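Local coordinates for deacetylase EF_0837 (Enterococcus faecalis, PDB 2ICS), which is a zinc-dependent amidohydrolase-superfamily enzyme that can deacetylate acetyl-(R)-mandelate in vitro, though with very low efficiency, at residues 318-323 against 328-333. Residues are numbered along the deposited sequence; the frame is centred on the assembly and turned at random.
Sequences TQKGTL and DADLTI
Lys320 joins two aspartates of segment 328-333 through its ammonium group: NZ lies 2.8 Å from Asp330 OD2 and 2.9 Å from Asp328 OD2, a salt-bridge network in which a single nitrogen is shared. It reaches Asp330 on the syn side of the carboxylate, 21° out of plane, but Asp328 on the anti side. The lysine chain runs extended as far as CE and bends only at its last torsion (chi4 -62°), which swings NZ between the two acids. Asp330, buried, has a second anchor, OD1 accepting a hydrogen bond from the backbone N of Gly365, and the two bonds together probably fix the turn of its carboxylate and help keep it ionised. Ala329, between the acids, centres an inverse gamma turn, closed by a weak bond from Asp330 N to Asp328 O. The loop after helix 309-314 here folds back on the start of strand 331-344, which runs antiparallel to 51-61 and 350-364, consistent with amidohydrolases, whose chain passes from TIM barrel into a smaller beta domain. The backbones join directly where Asp328 N donates to Gln319 O (2.9 Å). Gln319 CB lies beside Asp328 OD2 at 3.4 Å while the amide turns away, its OE1 accepting a hydrogen bond from Thr318 OG1. Farther along, Leu323 CD2 meets Leu331 CG at 4.0 Å, the two side chains crossing nearly at right angles, while Leu331 also touches Ile22 and Ile24 of strand 19-25.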
loop_
_atom_site.group_PDB
_atom_site.type_symbol
_atom_site.label_atom_id
_atom_site.label_comp_id
_atom_site.label_asym_id
_atom_site.label_seq_id
_atom_site.Cartn_x
_atom_site.Cartn_y
_atom_site.Cartn_z
ATOM N N THR A 318 13.176 -3.672 -4.504
ATOM C CA THR A 318 13.894 -3.919 -5.752
ATOM C C THR A 318 13.622 -5.271 -6.397
ATOM O O THR A 318 13.709 -5.410 -7.613
ATOM C CB THR A 318 15.424 -3.790 -5.539
ATOM O OG1 THR A 318 15.855 -4.737 -4.552
ATOM C CG2 THR A 318 15.781 -2.387 -5.068
ATOM N N GLN A 319 13.290 -6.262 -5.582
ATOM C CA GLN A 319 13.031 -7.607 -6.081
ATOM C C GLN A 319 11.562 -7.905 -6.400
ATOM O O GLN A 319 11.231 -9.025 -6.793
ATOM C CB GLN A 319 13.558 -8.630 -5.063
ATOM C CG GLN A 319 14.932 -9.221 -5.394
ATOM C CD GLN A 319 15.873 -8.223 -6.039
ATOM O OE1 GLN A 319 16.258 -7.227 -5.427
ATOM N NE2 GLN A 319 16.245 -8.485 -7.288
ATOM N N LYS A 320 10.689 -6.910 -6.255
ATOM C CA LYS A 320 9.264 -7.113 -6.515
ATOM C C LYS A 320 8.630 -6.002 -7.356
ATOM O O LYS A 320 9.296 -5.043 -7.732
ATOM C CB LYS A 320 8.527 -7.234 -5.177
ATOM C CG LYS A 320 9.150 -8.284 -4.247
ATOM C CD LYS A 320 8.430 -8.382 -2.920
ATOM C CE LYS A 320 9.107 -9.381 -1.995
ATOM N NZ LYS A 320 9.103 -10.767 -2.548
ATOM N N GLY A 321 7.345 -6.150 -7.669
ATOM C CA GLY A 321 6.653 -5.119 -8.428
ATOM C C GLY A 321 6.543 -5.270 -9.935
ATOM O O GLY A 321 5.661 -4.668 -10.544
ATOM N N THR A 322 7.425 -6.058 -10.545
ATOM C CA THR A 322 7.393 -6.251 -11.990
ATOM C C THR A 322 7.693 -7.689 -12.384
ATOM O O THR A 322 8.258 -8.453 -11.608
ATOM C CB THR A 322 8.419 -5.349 -12.708
ATOM O OG1 THR A 322 9.735 -5.655 -12.230
ATOM C CG2 THR A 322 8.113 -3.879 -12.457
ATOM N N LEU A 323 7.311 -8.049 -13.603
ATOM C CA LEU A 323 7.554 -9.390 -14.108
ATOM C C LEU A 323 8.878 -9.426 -14.866
ATOM O O LEU A 323 8.921 -9.788 -16.035
ATOM C CB LEU A 323 6.408 -9.820 -15.025
ATOM C CG LEU A 323 5.054 -9.960 -14.331
ATOM C CD1 LEU A 323 3.965 -10.170 -15.362
ATOM C CD2 LEU A 323 5.099 -11.123 -13.360
ATOM N N ASP A 328 11.711 -11.658 -7.799
ATOM C CA ASP A 328 11.005 -12.646 -7.002
ATOM C C ASP A 328 9.754 -13.134 -7.717
ATOM O O ASP A 328 9.041 -12.358 -8.360
ATOM C CB ASP A 328 10.646 -12.067 -5.630
ATOM C CG ASP A 328 11.873 -11.841 -4.753
ATOM O OD1 ASP A 328 12.962 -12.342 -5.114
ATOM O OD2 ASP A 328 11.751 -11.174 -3.702
ATOM N N ALA A 329 9.499 -14.433 -7.602
ATOM C CA ALA A 329 8.345 -15.037 -8.244
ATOM C C ALA A 329 7.051 -14.826 -7.454
ATOM O O ALA A 329 6.533 -15.746 -6.812
ATOM C CB ALA A 329 8.595 -16.529 -8.468
ATOM N N ASP A 330 6.550 -13.596 -7.491
ATOM C CA ASP A 330 5.289 -13.247 -6.838
ATOM C C ASP A 330 4.368 -12.795 -7.960
ATOM O O ASP A 330 4.718 -11.899 -8.730
ATOM C CB ASP A 330 5.464 -12.094 -5.844
ATOM C CG ASP A 330 6.341 -12.457 -4.666
ATOM O OD1 ASP A 330 6.531 -13.665 -4.395
ATOM O OD2 ASP A 330 6.828 -11.525 -3.996
ATOM N N LEU A 331 3.200 -13.417 -8.061
ATOM C CA LEU A 331 2.250 -13.073 -9.109
ATOM C C LEU A 331 0.821 -13.158 -8.620
ATOM O O LEU A 331 0.508 -13.898 -7.694
ATOM C CB LEU A 331 2.387 -14.019 -10.308
ATOM C CG LEU A 331 3.692 -14.104 -11.099
ATOM C CD1 LEU A 331 4.750 -14.862 -10.303
ATOM C CD2 LEU A 331 3.413 -14.825 -12.405
ATOM N N THR A 332 -0.048 -12.392 -9.260
ATOM C CA THR A 332 -1.452 -12.411 -8.926
ATOM C C THR A 332 -2.155 -12.736 -10.234
ATOM O O THR A 332 -1.885 -12.117 -11.268
ATOM C CB THR A 332 -1.928 -11.053 -8.378
ATOM O OG1 THR A 332 -1.177 -10.727 -7.198
ATOM C CG2 THR A 332 -3.410 -11.114 -8.026
ATOM N N ILE A 333 -3.022 -13.738 -10.183
ATOM C CA ILE A 333 -3.774 -14.192 -11.342
ATOM C C ILE A 333 -5.224 -13.864 -11.026
ATOM O O ILE A 333 -5.746 -14.247 -9.972
ATOM C CB ILE A 333 -3.548 -15.702 -11.545
ATOM C CG1 ILE A 333 -2.038 -15.963 -11.661
ATOM C CG2 ILE A 333 -4.261 -16.186 -12.790
ATOM C CD1 ILE A 333 -1.659 -17.413 -11.878
HETATM O O HOH W 1 8.642 -9.237 -9.030
#